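Local coordinates for chaperone SycD (Chlamydia pneumoniae, PDB 4NRH), which probably acts as a type III secretion chaperone for translocator proteins and forms a complex with the gatekeeper protein CopN, at residues F27-E32 and R84-F89; L60-Y64 and K95-S99; L151-W155 and I171-R175; A134-Y138 and A147-L151. All coordinates share one frame; numbering follows the deposited sequence.

Interaction 1. Residues F27-E32 and R84-F89; sequences FPDDLE and RWLVFF
Leu-31, Arg-84 and Phe-27 bury the most surface here. Leu-31 sits in the first turn of helix 31-35 and sends its two methyl branches to different rings. Leu-31 CD1 lies over the centre of the indole of Trp-85, 3.7 Å from the centroid of the five-membered ring, a CH-pi contact over the face. Leu-31 CD2 is 3.9 Å from Phe-88 CD1.

Phe-27 meets the far end of the same indole. The Trp-85 edge points at the Phe-27 face in a T-shaped pair, with six-membered ring centroids 5.2 Å apart and planes at 89°. Trp-85 thus gives a face to Leu-31 and an edge to Phe-27. Pro-28 adds its CD, 3.7 Å from Phe-88 CE1.

Arg-84 works at the polar end. Its chain runs extended from CG to NE, which carries the guanidinium out alongside Glu-32. The two side chains point the same way. Glu-32 CB sits 3.6 Å above the guanidinium plane of Arg-84, and the carboxylate lies almost parallel to it. Glu-32 OE2 is 4.3 Å from Arg-84 NH2 and well out of the guanidinium plane, so only the charges attract. The same oxygen accepts a hydrogen bond from Gln-112.

Asp-30 occupies the N-cap of helix 31-35 and takes a weak bond from Glu-32 N. CopN reaches this region: its Arg-279 pairs with Asp-29 and bonds to Phe-27 O. An N-terminal loop and the first turn of helix 31-35 pack on helix 76-89 of an all-helical LcrH/SycD chaperone, beside its contact with CopN.

Interaction 2. Residues L60-Y64 and K95-S99; sequences LEKVY and KFWFS
Tyr-64 and Phe-96 form the tightly packed part of this contact. CD1 of Tyr-64 lies 3.7 Å from CD1 of Phe-96. The rings meet obliquely, with centroids 5.6 Å apart and planes at 36°. Leu-60 extends the apolar side, its CD1 at the edge of the Phe-96 ring, 4.3 Å from CE2. Leu-60 and Phe-96 are both buried.

The axes of the two helical segments are 12.2 Å apart at closest approach and run nearly parallel, at 16°. Long side chains must therefore bridge the gap. Tyr-64 does most of this. Its CG is anti to the backbone N, and the ring reaches across to the second helix. There Tyr-64 OH comes within 2.8 Å of Ser-99 OG, and Ser-99 lies at the ring edge.

The looser side is polar and partly exposed. Lys-95 starts from a CG placed between its backbone N and carbonyl carbon (chi1 73°), then stays extended. The chain passes over one face of Tyr-64. Lys-95 CE stands 3.9 Å from the centroid of the Tyr-64 ring, a CH-pi contact, and NZ goes on to Glu-61. The salt bridge from Lys-95 NZ to Glu-61 OE1 measures 2.9 Å and uses the syn lone pair of that oxygen.

Helix 94-106 falls in the tetratricopeptide repeat region. Helix 76-89 packs against both segments, with Leu-86 on Leu-60 and Tyr-64, and Phe-83 on Ser-99. The salt bridge probably offsets the lysine charge and holds its methylenes over the tyrosine face, so that this polar rim shields the packed rings.

Interaction 3. Residues L151-W155 and I171-R175; sequences LEMAW and ILDIR
Trp-155 has its CG anti to the backbone N (chi1 172°), and Arg-175 has its CG anti to the carbonyl carbon (chi1 -68°) with an extended chain to NE. These torsions bring the guanidinium of Arg-175 over one face of the indole. Arg-175 NH1 lies 3.5 Å from Trp-155 CG. Arg-175 CZ is 4.7 Å from the centroid of the five-membered ring of Trp-155, a cation-pi contact. The two planes are 55° apart, so the groups do not stack flat.

Arg-175 NH2 bonds to Glu-152 OE2 at 3.2 Å, part of a salt bridge. The bond is bent. The oxygen is met on its anti side, and it sits tilted from the guanidinium plane.

Beside the arginine the contact is apolar. Ile-171 puts CG2 3.7 Å from Trp-155 CE3, and its CG1 3.9 Å from Leu-151 CD2. Leu-172 CD2 touches the far end of the indole, 3.7 Å from Trp-155 CH2. Leu-151 CD1 touches Arg-175 NE.

Helix 165-174 is thereby packed on helix 147-158 at the C-terminal end of the chain. Arg-175 lies just past its helix. There the carboxylate and the electron-rich indole face probably both stabilise the arginine's positive charge.

Interaction 4. Residues A134-Y138 and A147-L151; sequences AYICY and AEKAL
Tyr-135 and Leu-151 lie side by side, pointing the same way. Leu-151 CG sits over one face of the Tyr-135 ring, 3.9 Å from its centroid, a CH-pi contact. It stands toward the rim of the ring, nearest CD1. At the ring edge, Tyr-135 CD1 comes 3.4 Å from Ala-147 O.

The second tyrosine works one turn further on. CB of Tyr-138 is 3.6 Å from CB of Ala-147 and also lies close to the backbone N of that alanine. CG of Tyr-138 is anti to its carbonyl carbon (chi1 -78°). This leaves the ring running past Ala-150, whose CB sits at the edge near CD2. Ala-134 adds a methyl-to-methyl contact, CB to CB 4.2 Å, with Ala-150.

The small alanines let the backbones come close. CA of Tyr-135 and CA of Ala-147 are 4.3 Å apart. The short helix segments run antiparallel at 170°, with axes 8.0 Å apart at closest approach. Two successive antiparallel helices packed this way form a helical hairpin, consistent with the tetratricopeptide-like build of the family.

Further out, neighbouring helices add contacts. Ile-174 of helix 165-174 packs on Tyr-135, and Leu-114 of helix 110-123 touches Tyr-138. Within helix 129-140, Thr-139 OG1 is hydrogen-bonded to Tyr-135 O. Thr-141 OG1 makes the like bond to Tyr-138 O, where the chain leaves this helix.

Overall arrangement
Interactions 1 and 2 lie toward the N-terminal part of the chain, with centres 13 Å apart. Their segments alternate in sequence and they touch, with Val-87 on Trp-97. Helices 57-72, 76-89 and 94-106 follow one another through this pair. Interactions 4 and 3 come later, with centres 9 Å apart. They share Leu-151 and helix 147-158, so helices 129-140, 147-158 and 165-174 pack in sequence. Interactions 1 and 3 are 34 Å apart between centres, on opposite sides of the chain's centre. The contacts are spread along a run of successive helices, consistent with a tetratricopeptide-like build. CopN touches interaction 1 but none of the other three.

Interaction 1. Residues F27-E32 and R84-F89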
loop_
_atom_site.group_PDB
_atom_site.type_symbol
_atom_site.label_atom_id
_atom_site.label_comp_id
_atom_site.label_asym_id
_atom_site.label_seq_id
_atom_site.Cartn_x
_atom_site.Cartn_y
_atom_site.Cartn_z
ATOM N N PHE D 27 2.323 -1.946 -3.054
ATOM C CA PHE D 27 2.310 -3.386 -3.274
ATOM C C PHE D 27 1.363 -4.057 -2.287
ATOM O O PHE D 27 1.026 -3.472 -1.257
ATOM C CB PHE D 27 3.717 -3.969 -3.125
ATOM C CG PHE D 27 4.765 -3.249 -3.922
ATOM C CD1 PHE D 27 4.844 -3.411 -5.294
ATOM C CD2 PHE D 27 5.681 -2.419 -3.296
ATOM C CE1 PHE D 27 5.813 -2.754 -6.029
ATOM C CE2 PHE D 27 6.652 -1.759 -4.024
ATOM C CZ PHE D 27 6.718 -1.927 -5.392
ATOM N N PRO D 28 0.919 -5.285 -2.600
ATOM C CA PRO D 28 0.156 -6.058 -1.613
ATOM C C PRO D 28 1.000 -6.357 -0.375
ATOM O O PRO D 28 2.212 -6.543 -0.492
ATOM C CB PRO D 28 -0.200 -7.343 -2.367
ATOM C CG PRO D 28 -0.120 -6.974 -3.812
ATOM C CD PRO D 28 0.983 -5.966 -3.905
ATOM N N ASP D 29 0.368 -6.391 0.793
ATOM C CA ASP D 29 1.075 -6.686 2.035
ATOM C C ASP D 29 1.479 -8.153 2.116
ATOM O O ASP D 29 2.529 -8.488 2.667
ATOM C CB ASP D 29 0.212 -6.322 3.244
ATOM C CG ASP D 29 0.190 -4.832 3.517
ATOM O OD1 ASP D 29 1.121 -4.132 3.071
ATOM O OD2 ASP D 29 -0.760 -4.363 4.180
ATOM N N ASP D 30 0.638 -9.022 1.565
ATOM C CA ASP D 30 0.789 -10.460 1.752
ATOM C C ASP D 30 0.817 -11.166 0.400
ATOM O O ASP D 30 -0.225 -11.548 -0.131
ATOM C CB ASP D 30 -0.348 -11.006 2.624
ATOM C CG ASP D 30 -0.119 -12.443 3.070
ATOM O OD1 ASP D 30 0.755 -13.129 2.503
ATOM O OD2 ASP D 30 -0.824 -12.889 3.999
ATOM N N LEU D 31 2.014 -11.330 -0.153
ATOM C CA LEU D 31 2.172 -11.951 -1.465
ATOM C C LEU D 31 1.775 -13.427 -1.458
ATOM O O LEU D 31 1.398 -13.974 -2.493
ATOM C CB LEU D 31 3.612 -11.802 -1.959
ATOM C CG LEU D 31 4.013 -10.401 -2.426
ATOM C CD1 LEU D 31 5.393 -10.425 -3.062
ATOM C CD2 LEU D 31 2.983 -9.840 -3.397
ATOM N N GLU D 32 1.863 -14.069 -0.297
ATOM C CA GLU D 32 1.433 -15.458 -0.170
ATOM C C GLU D 32 -0.063 -15.586 -0.439
ATOM O O GLU D 32 -0.499 -16.453 -1.196
ATOM C CB GLU D 32 1.762 -16.010 1.217
ATOM C CG GLU D 32 1.369 -17.465 1.390
ATOM C CD GLU D 32 1.538 -17.962 2.811
ATOM O OE1 GLU D 32 2.075 -17.210 3.650
ATOM O OE2 GLU D 32 1.128 -19.109 3.089
ATOM N N ARG D 84 8.620 -15.064 -4.567
ATOM C CA ARG D 84 7.257 -14.541 -4.619
ATOM C C ARG D 84 7.217 -13.156 -5.263
ATOM O O ARG D 84 6.315 -12.856 -6.043
ATOM C CB ARG D 84 6.632 -14.491 -3.223
ATOM C CG ARG D 84 6.299 -15.856 -2.640
ATOM C CD ARG D 84 5.196 -15.749 -1.599
ATOM N NE ARG D 84 4.749 -17.061 -1.138
ATOM C CZ ARG D 84 4.897 -17.508 0.104
ATOM N NH1 ARG D 84 5.474 -16.746 1.023
ATOM N NH2 ARG D 84 4.460 -18.718 0.431
ATOM N N TRP D 85 8.193 -12.315 -4.926
ATOM C CA TRP D 85 8.312 -10.996 -5.541
ATOM C C TRP D 85 8.555 -11.108 -7.043
ATOM O O TRP D 85 7.967 -10.370 -7.835
ATOM C CB TRP D 85 9.440 -10.190 -4.888
ATOM C CG TRP D 85 9.019 -9.453 -3.651
ATOM C CD1 TRP D 85 9.405 -9.714 -2.369
ATOM C CD2 TRP D 85 8.131 -8.330 -3.582
ATOM N NE1 TRP D 85 8.813 -8.823 -1.505
ATOM C CE2 TRP D 85 8.025 -7.963 -2.226
ATOM C CE3 TRP D 85 7.415 -7.601 -4.536
ATOM C CZ2 TRP D 85 7.233 -6.901 -1.799
ATOM C CZ3 TRP D 85 6.629 -6.544 -4.111
ATOM C CH2 TRP D 85 6.545 -6.205 -2.755
ATOM N N LEU D 86 9.433 -12.030 -7.425
ATOM C CA LEU D 86 9.742 -12.271 -8.831
ATOM C C LEU D 86 8.504 -12.729 -9.590
ATOM O O LEU D 86 8.244 -12.283 -10.708
ATOM C CB LEU D 86 10.852 -13.311 -8.964
ATOM C CG LEU D 86 12.269 -12.823 -8.670
ATOM C CD1 LEU D 86 13.229 -13.994 -8.663
ATOM C CD2 LEU D 86 12.693 -11.781 -9.693
ATOM N N VAL D 87 7.747 -13.627 -8.970
ATOM C CA VAL D 87 6.515 -14.135 -9.556
ATOM C C VAL D 87 5.477 -13.018 -9.653
ATOM O O VAL D 87 4.707 -12.949 -10.611
ATOM C CB VAL D 87 5.962 -15.321 -8.727
ATOM C CG1 VAL D 87 4.462 -15.461 -8.899
ATOM C CG2 VAL D 87 6.678 -16.611 -9.103
ATOM N N PHE D 88 5.490 -12.123 -8.671
ATOM C CA PHE D 88 4.614 -10.956 -8.677
ATOM C C PHE D 88 4.914 -10.047 -9.866
ATOM O O PHE D 88 4.001 -9.529 -10.509
ATOM C CB PHE D 88 4.752 -10.179 -7.362
ATOM C CG PHE D 88 4.125 -8.811 -7.391
ATOM C CD1 PHE D 88 2.775 -8.649 -7.131
ATOM C CD2 PHE D 88 4.891 -7.685 -7.655
ATOM C CE1 PHE D 88 2.195 -7.393 -7.152
ATOM C CE2 PHE D 88 4.317 -6.427 -7.677
ATOM C CZ PHE D 88 2.968 -6.281 -7.424
ATOM N N PHE D 89 6.198 -9.857 -10.150
ATOM C CA PHE D 89 6.625 -8.991 -11.243
ATOM C C PHE D 89 6.420 -9.635 -12.612
ATOM O O PHE D 89 5.960 -8.983 -13.549
ATOM C CB PHE D 89 8.092 -8.596 -11.059
ATOM C CG PHE D 89 8.308 -7.574 -9.983
ATOM C CD1 PHE D 89 7.510 -6.443 -9.916
ATOM C CD2 PHE D 89 9.301 -7.743 -9.033
ATOM C CE1 PHE D 89 7.701 -5.499 -8.926
ATOM C CE2 PHE D 89 9.496 -6.803 -8.038
ATOM C CZ PHE D 89 8.695 -5.679 -7.986
#

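Interaction 2. Residues L60-Y64 and K95-S99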
loop_
_atom_site.group_PDB
_atom_site.type_symbol
_atom_site.label_atom_id
_atom_site.label_comp_id
_atom_site.label_asym_id
_atom_site.label_seq_id
_atom_site.Cartn_x
_atom_site.Cartn_y
_atom_site.Cartn_z
ATOM N N LEU D 60 15.636 -8.422 -13.010
ATOM C CA LEU D 60 14.970 -9.579 -12.419
ATOM C C LEU D 60 15.936 -10.746 -12.263
ATOM O O LEU D 60 15.841 -11.518 -11.309
ATOM C CB LEU D 60 13.766 -10.004 -13.261
ATOM C CG LEU D 60 12.551 -9.074 -13.246
ATOM C CD1 LEU D 60 11.349 -9.766 -13.867
ATOM C CD2 LEU D 60 12.236 -8.621 -11.830
ATOM N N GLU D 61 16.861 -10.875 -13.210
ATOM C CA GLU D 61 17.863 -11.931 -13.155
ATOM C C GLU D 61 18.772 -11.761 -11.942
ATOM O O GLU D 61 19.120 -12.738 -11.280
ATOM C CB GLU D 61 18.694 -11.962 -14.439
ATOM C CG GLU D 61 19.642 -13.148 -14.524
ATOM C CD GLU D 61 18.936 -14.481 -14.352
ATOM O OE1 GLU D 61 17.834 -14.653 -14.912
ATOM O OE2 GLU D 61 19.484 -15.358 -13.653
ATOM N N LYS D 62 19.162 -10.520 -11.666
ATOM C CA LYS D 62 19.967 -10.217 -10.487
ATOM C C LYS D 62 19.240 -10.655 -9.223
ATOM O O LYS D 62 19.833 -11.249 -8.323
ATOM C CB LYS D 62 20.287 -8.722 -10.401
ATOM C CG LYS D 62 21.226 -8.198 -11.473
ATOM C CD LYS D 62 21.430 -6.698 -11.308
ATOM C CE LYS D 62 22.370 -6.132 -12.359
ATOM N NZ LYS D 62 22.480 -4.649 -12.251
ATOM N N VAL D 63 17.946 -10.357 -9.172
ATOM C CA VAL D 63 17.107 -10.729 -8.040
ATOM C C VAL D 63 16.969 -12.248 -7.946
ATOM O O VAL D 63 16.963 -12.814 -6.852
ATOM C CB VAL D 63 15.709 -10.083 -8.146
ATOM C CG1 VAL D 63 14.823 -10.531 -7.000
ATOM C CG2 VAL D 63 15.829 -8.565 -8.153
ATOM N N TYR D 64 16.869 -12.904 -9.099
ATOM C CA TYR D 64 16.761 -14.360 -9.144
ATOM C C TYR D 64 17.979 -15.030 -8.518
ATOM O O TYR D 64 17.847 -15.996 -7.766
ATOM C CB TYR D 64 16.583 -14.849 -10.581
ATOM C CG TYR D 64 16.446 -16.351 -10.688
ATOM C CD1 TYR D 64 15.354 -17.008 -10.136
ATOM C CD2 TYR D 64 17.412 -17.115 -11.332
ATOM C CE1 TYR D 64 15.223 -18.381 -10.227
ATOM C CE2 TYR D 64 17.290 -18.489 -11.429
ATOM C CZ TYR D 64 16.193 -19.117 -10.874
ATOM O OH TYR D 64 16.065 -20.484 -10.965
ATOM N N LYS D 95 10.948 -20.681 -14.317
ATOM C CA LYS D 95 11.981 -20.977 -13.329
ATOM C C LYS D 95 11.745 -20.224 -12.020
ATOM O O LYS D 95 12.252 -20.623 -10.972
ATOM C CB LYS D 95 13.373 -20.662 -13.884
ATOM C CG LYS D 95 13.708 -19.188 -14.000
ATOM C CD LYS D 95 15.120 -19.014 -14.541
ATOM C CE LYS D 95 15.529 -17.551 -14.585
ATOM N NZ LYS D 95 16.910 -17.383 -15.117
ATOM N N PHE D 96 10.979 -19.137 -12.079
ATOM C CA PHE D 96 10.612 -18.410 -10.866
ATOM C C PHE D 96 9.690 -19.269 -10.009
ATOM O O PHE D 96 9.908 -19.430 -8.809
ATOM C CB PHE D 96 9.926 -17.079 -11.194
ATOM C CG PHE D 96 10.835 -16.052 -11.816
ATOM C CD1 PHE D 96 12.196 -16.282 -11.942
ATOM C CD2 PHE D 96 10.322 -14.843 -12.263
ATOM C CE1 PHE D 96 13.025 -15.334 -12.514
ATOM C CE2 PHE D 96 11.146 -13.891 -12.834
ATOM C CZ PHE D 96 12.499 -14.137 -12.959
ATOM N N TRP D 97 8.659 -19.820 -10.642
ATOM C CA TRP D 97 7.725 -20.718 -9.974
ATOM C C TRP D 97 8.397 -22.005 -9.501
ATOM O O TRP D 97 8.075 -22.527 -8.434
ATOM C CB TRP D 97 6.564 -21.063 -10.908
ATOM C CG TRP D 97 5.540 -19.983 -11.049
ATOM C CD1 TRP D 97 5.420 -19.094 -12.077
ATOM C CD2 TRP D 97 4.468 -19.697 -10.145
ATOM N NE1 TRP D 97 4.346 -18.265 -11.863
ATOM C CE2 TRP D 97 3.745 -18.614 -10.681
ATOM C CE3 TRP D 97 4.051 -20.249 -8.929
ATOM C CZ2 TRP D 97 2.627 -18.076 -10.049
ATOM C CZ3 TRP D 97 2.945 -19.710 -8.300
ATOM C CH2 TRP D 97 2.247 -18.634 -8.859
ATOM N N PHE D 98 9.326 -22.513 -10.305
ATOM C CA PHE D 98 9.988 -23.778 -10.003
ATOM C C PHE D 98 10.869 -23.636 -8.768
ATOM O O PHE D 98 10.852 -24.486 -7.878
ATOM C CB PHE D 98 10.821 -24.250 -11.198
ATOM C CG PHE D 98 10.996 -25.743 -11.268
ATOM C CD1 PHE D 98 10.459 -26.568 -10.293
ATOM C CD2 PHE D 98 11.702 -26.319 -12.311
ATOM C CE1 PHE D 98 10.620 -27.940 -10.358
ATOM C CE2 PHE D 98 11.867 -27.692 -12.381
ATOM C CZ PHE D 98 11.326 -28.502 -11.404
ATOM N N SER D 99 11.640 -22.555 -8.724
ATOM C CA SER D 99 12.499 -22.276 -7.582
ATOM C C SER D 99 11.674 -21.948 -6.342
ATOM O O SER D 99 12.078 -22.253 -5.219
ATOM C CB SER D 99 13.457 -21.128 -7.903
ATOM O OG SER D 99 14.365 -21.496 -8.929
#

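Interaction 3. Residues L151-W155 and I171-R175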
loop_
_atom_site.group_PDB
_atom_site.type_symbol
_atom_site.label_atom_id
_atom_site.label_comp_id
_atom_site.label_asym_id
_atom_site.label_seq_id
_atom_site.Cartn_x
_atom_site.Cartn_y
_atom_site.Cartn_z
ATOM N N LEU D 151 2.717 -38.810 -11.604
ATOM C CA LEU D 151 3.819 -39.671 -12.023
ATOM C C LEU D 151 3.690 -40.035 -13.499
ATOM O O LEU D 151 4.673 -40.018 -14.242
ATOM C CB LEU D 151 3.863 -40.942 -11.170
ATOM C CG LEU D 151 5.231 -41.483 -10.738
ATOM C CD1 LEU D 151 5.265 -43.002 -10.844
ATOM C CD2 LEU D 151 6.377 -40.856 -11.525
ATOM N N GLU D 152 2.473 -40.373 -13.915
ATOM C CA GLU D 152 2.202 -40.711 -15.308
ATOM C C GLU D 152 2.470 -39.529 -16.238
ATOM O O GLU D 152 3.000 -39.704 -17.334
ATOM C CB GLU D 152 0.756 -41.189 -15.470
ATOM C CG GLU D 152 0.302 -41.350 -16.915
ATOM C CD GLU D 152 0.924 -42.554 -17.602
ATOM O OE1 GLU D 152 0.751 -42.688 -18.832
ATOM O OE2 GLU D 152 1.580 -43.368 -16.917
ATOM N N MET D 153 2.106 -38.330 -15.793
ATOM C CA MET D 153 2.318 -37.124 -16.587
ATOM C C MET D 153 3.804 -36.866 -16.792
ATOM O O MET D 153 4.228 -36.445 -17.869
ATOM C CB MET D 153 1.660 -35.913 -15.926
ATOM C CG MET D 153 0.257 -35.623 -16.430
ATOM S SD MET D 153 -0.622 -34.431 -15.405
ATOM C CE MET D 153 -2.272 -34.549 -16.092
ATOM N N ALA D 154 4.593 -37.117 -15.752
ATOM C CA ALA D 154 6.043 -37.029 -15.857
ATOM C C ALA D 154 6.553 -38.101 -16.811
ATOM O O ALA D 154 7.403 -37.837 -17.659
ATOM C CB ALA D 154 6.689 -37.173 -14.489
ATOM N N TRP D 155 6.018 -39.310 -16.661
ATOM C CA TRP D 155 6.404 -40.458 -17.475
ATOM C C TRP D 155 6.234 -40.207 -18.972
ATOM O O TRP D 155 7.130 -40.504 -19.762
ATOM C CB TRP D 155 5.593 -41.688 -17.063
ATOM C CG TRP D 155 5.777 -42.862 -17.974
ATOM C CD1 TRP D 155 4.846 -43.398 -18.815
ATOM C CD2 TRP D 155 6.965 -43.645 -18.137
ATOM N NE1 TRP D 155 5.381 -44.468 -19.492
ATOM C CE2 TRP D 155 6.679 -44.641 -19.094
ATOM C CE3 TRP D 155 8.241 -43.603 -17.567
ATOM C CZ2 TRP D 155 7.624 -45.583 -19.493
ATOM C CZ3 TRP D 155 9.176 -44.541 -17.965
ATOM C CH2 TRP D 155 8.863 -45.518 -18.919
ATOM N N ILE D 171 11.549 -43.562 -12.799
ATOM C CA ILE D 171 10.126 -43.887 -12.803
ATOM C C ILE D 171 9.923 -45.386 -13.006
ATOM O O ILE D 171 9.041 -45.992 -12.394
ATOM C CB ILE D 171 9.370 -43.102 -13.895
ATOM C CG1 ILE D 171 9.515 -41.597 -13.659
ATOM C CG2 ILE D 171 7.900 -43.496 -13.927
ATOM C CD1 ILE D 171 8.773 -40.741 -14.661
ATOM N N LEU D 172 10.753 -45.978 -13.860
ATOM C CA LEU D 172 10.775 -47.427 -14.028
ATOM C C LEU D 172 11.144 -48.105 -12.712
ATOM O O LEU D 172 10.547 -49.112 -12.331
ATOM C CB LEU D 172 11.760 -47.833 -15.126
ATOM C CG LEU D 172 11.350 -47.524 -16.566
ATOM C CD1 LEU D 172 12.512 -47.761 -17.518
ATOM C CD2 LEU D 172 10.142 -48.356 -16.971
ATOM N N ASP D 173 12.136 -47.543 -12.029
ATOM C CA ASP D 173 12.608 -48.079 -10.757
ATOM C C ASP D 173 11.534 -47.976 -9.677
ATOM O O ASP D 173 11.424 -48.845 -8.811
ATOM C CB ASP D 173 13.876 -47.346 -10.309
ATOM C CG ASP D 173 14.522 -47.986 -9.097
ATOM O OD1 ASP D 173 14.381 -49.214 -8.921
ATOM O OD2 ASP D 173 15.169 -47.257 -8.315
ATOM N N ILE D 174 10.749 -46.904 -9.732
ATOM C CA ILE D 174 9.646 -46.705 -8.798
ATOM C C ILE D 174 8.551 -47.749 -9.012
ATOM O O ILE D 174 8.011 -48.305 -8.055
ATOM C CB ILE D 174 9.039 -45.292 -8.939
ATOM C CG1 ILE D 174 10.045 -44.229 -8.493
ATOM C CG2 ILE D 174 7.751 -45.172 -8.136
ATOM C CD1 ILE D 174 9.488 -42.824 -8.491
ATOM N N ARG D 175 8.242 -48.021 -10.275
ATOM C CA ARG D 175 7.136 -48.908 -10.622
ATOM C C ARG D 175 7.538 -50.382 -10.625
ATOM O O ARG D 175 7.735 -50.978 -11.686
ATOM C CB ARG D 175 6.567 -48.518 -11.988
ATOM C CG ARG D 175 5.873 -47.166 -11.991
ATOM C CD ARG D 175 5.528 -46.708 -13.398
ATOM N NE ARG D 175 4.657 -45.537 -13.381
ATOM C CZ ARG D 175 4.249 -44.889 -14.467
ATOM N NH1 ARG D 175 4.639 -45.293 -15.669
ATOM N NH2 ARG D 175 3.457 -43.833 -14.352
#

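Interaction 4. Residues A134-Y138 and A147-L151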
loop_
_atom_site.group_PDB
_atom_site.type_symbol
_atom_site.label_atom_id
_atom_site.label_comp_id
_atom_site.label_asym_id
_atom_site.label_seq_id
_atom_site.Cartn_x
_atom_site.Cartn_y
_atom_site.Cartn_z
ATOM N N ALA D 134 5.870 -32.942 -8.061
ATOM C CA ALA D 134 4.486 -32.955 -7.606
ATOM C C ALA D 134 4.143 -34.337 -7.059
ATOM O O ALA D 134 3.461 -34.464 -6.043
ATOM C CB ALA D 134 3.541 -32.572 -8.736
ATOM N N TYR D 135 4.631 -35.368 -7.745
ATOM C CA TYR D 135 4.460 -36.751 -7.311
ATOM C C TYR D 135 5.056 -36.969 -5.923
ATOM O O TYR D 135 4.427 -37.578 -5.058
ATOM C CB TYR D 135 5.093 -37.712 -8.324
ATOM C CG TYR D 135 5.638 -38.992 -7.724
ATOM C CD1 TYR D 135 4.802 -40.068 -7.455
ATOM C CD2 TYR D 135 6.993 -39.130 -7.446
ATOM C CE1 TYR D 135 5.298 -41.240 -6.912
ATOM C CE2 TYR D 135 7.497 -40.295 -6.901
ATOM C CZ TYR D 135 6.646 -41.347 -6.638
ATOM O OH TYR D 135 7.144 -42.512 -6.099
ATOM N N ILE D 136 6.278 -36.482 -5.725
ATOM C CA ILE D 136 6.943 -36.567 -4.429
ATOM C C ILE D 136 6.111 -35.908 -3.330
ATOM O O ILE D 136 5.898 -36.490 -2.268
ATOM C CB ILE D 136 8.340 -35.913 -4.469
ATOM C CG1 ILE D 136 9.279 -36.705 -5.380
ATOM C CG2 ILE D 136 8.926 -35.811 -3.070
ATOM C CD1 ILE D 136 10.685 -36.147 -5.432
ATOM N N CYS D 137 5.627 -34.700 -3.601
ATOM C CA CYS D 137 4.846 -33.948 -2.624
ATOM C C CYS D 137 3.508 -34.619 -2.317
ATOM O O CYS D 137 3.095 -34.685 -1.159
ATOM C CB CYS D 137 4.616 -32.519 -3.116
ATOM S SG CYS D 137 6.074 -31.455 -3.025
ATOM N N TYR D 138 2.833 -35.105 -3.356
ATOM C CA TYR D 138 1.573 -35.826 -3.183
ATOM C C TYR D 138 1.786 -37.093 -2.359
ATOM O O TYR D 138 0.902 -37.526 -1.620
ATOM C CB TYR D 138 0.963 -36.182 -4.539
ATOM C CG TYR D 138 0.261 -35.040 -5.239
ATOM C CD1 TYR D 138 -0.595 -34.193 -4.548
ATOM C CD2 TYR D 138 0.449 -34.816 -6.597
ATOM C CE1 TYR D 138 -1.243 -33.152 -5.191
ATOM C CE2 TYR D 138 -0.190 -33.779 -7.247
ATOM C CZ TYR D 138 -1.034 -32.949 -6.540
ATOM O OH TYR D 138 -1.673 -31.915 -7.186
ATOM N N ALA D 147 -0.599 -38.522 -6.592
ATOM C CA ALA D 147 0.795 -38.860 -6.861
ATOM C C ALA D 147 0.941 -39.690 -8.134
ATOM O O ALA D 147 1.794 -39.398 -8.971
ATOM C CB ALA D 147 1.392 -39.606 -5.677
ATOM N N GLU D 148 0.118 -40.725 -8.273
ATOM C CA GLU D 148 0.188 -41.597 -9.442
ATOM C C GLU D 148 -0.162 -40.857 -10.731
ATOM O O GLU D 148 0.487 -41.053 -11.758
ATOM C CB GLU D 148 -0.735 -42.805 -9.269
ATOM C CG GLU D 148 -0.187 -43.882 -8.346
ATOM C CD GLU D 148 1.065 -44.538 -8.901
ATOM O OE1 GLU D 148 1.183 -44.646 -10.141
ATOM O OE2 GLU D 148 1.929 -44.951 -8.099
ATOM N N LYS D 149 -1.188 -40.013 -10.675
ATOM C CA LYS D 149 -1.591 -39.225 -11.835
ATOM C C LYS D 149 -0.473 -38.288 -12.284
ATOM O O LYS D 149 -0.253 -38.090 -13.478
ATOM C CB LYS D 149 -2.856 -38.420 -11.530
ATOM C CG LYS D 149 -3.405 -37.665 -12.729
ATOM C CD LYS D 149 -4.521 -36.714 -12.331
ATOM C CE LYS D 149 -5.727 -37.467 -11.794
ATOM N NZ LYS D 149 -6.890 -36.563 -11.572
ATOM N N ALA D 150 0.233 -37.715 -11.314
ATOM C CA ALA D 150 1.342 -36.812 -11.597
ATOM C C ALA D 150 2.559 -37.585 -12.095
ATOM O O ALA D 150 3.341 -37.077 -12.900
ATOM C CB ALA D 150 1.696 -36.001 -10.360
ATOM N N LEU D 151 2.717 -38.810 -11.604
ATOM C CA LEU D 151 3.819 -39.671 -12.023
ATOM C C LEU D 151 3.690 -40.035 -13.499
ATOM O O LEU D 151 4.673 -40.018 -14.242
ATOM C CB LEU D 151 3.863 -40.942 -11.170
ATOM C CG LEU D 151 5.231 -41.483 -10.738
ATOM C CD1 LEU D 151 5.265 -43.002 -10.844
ATOM C CD2 LEU D 151 6.377 -40.856 -11.525
#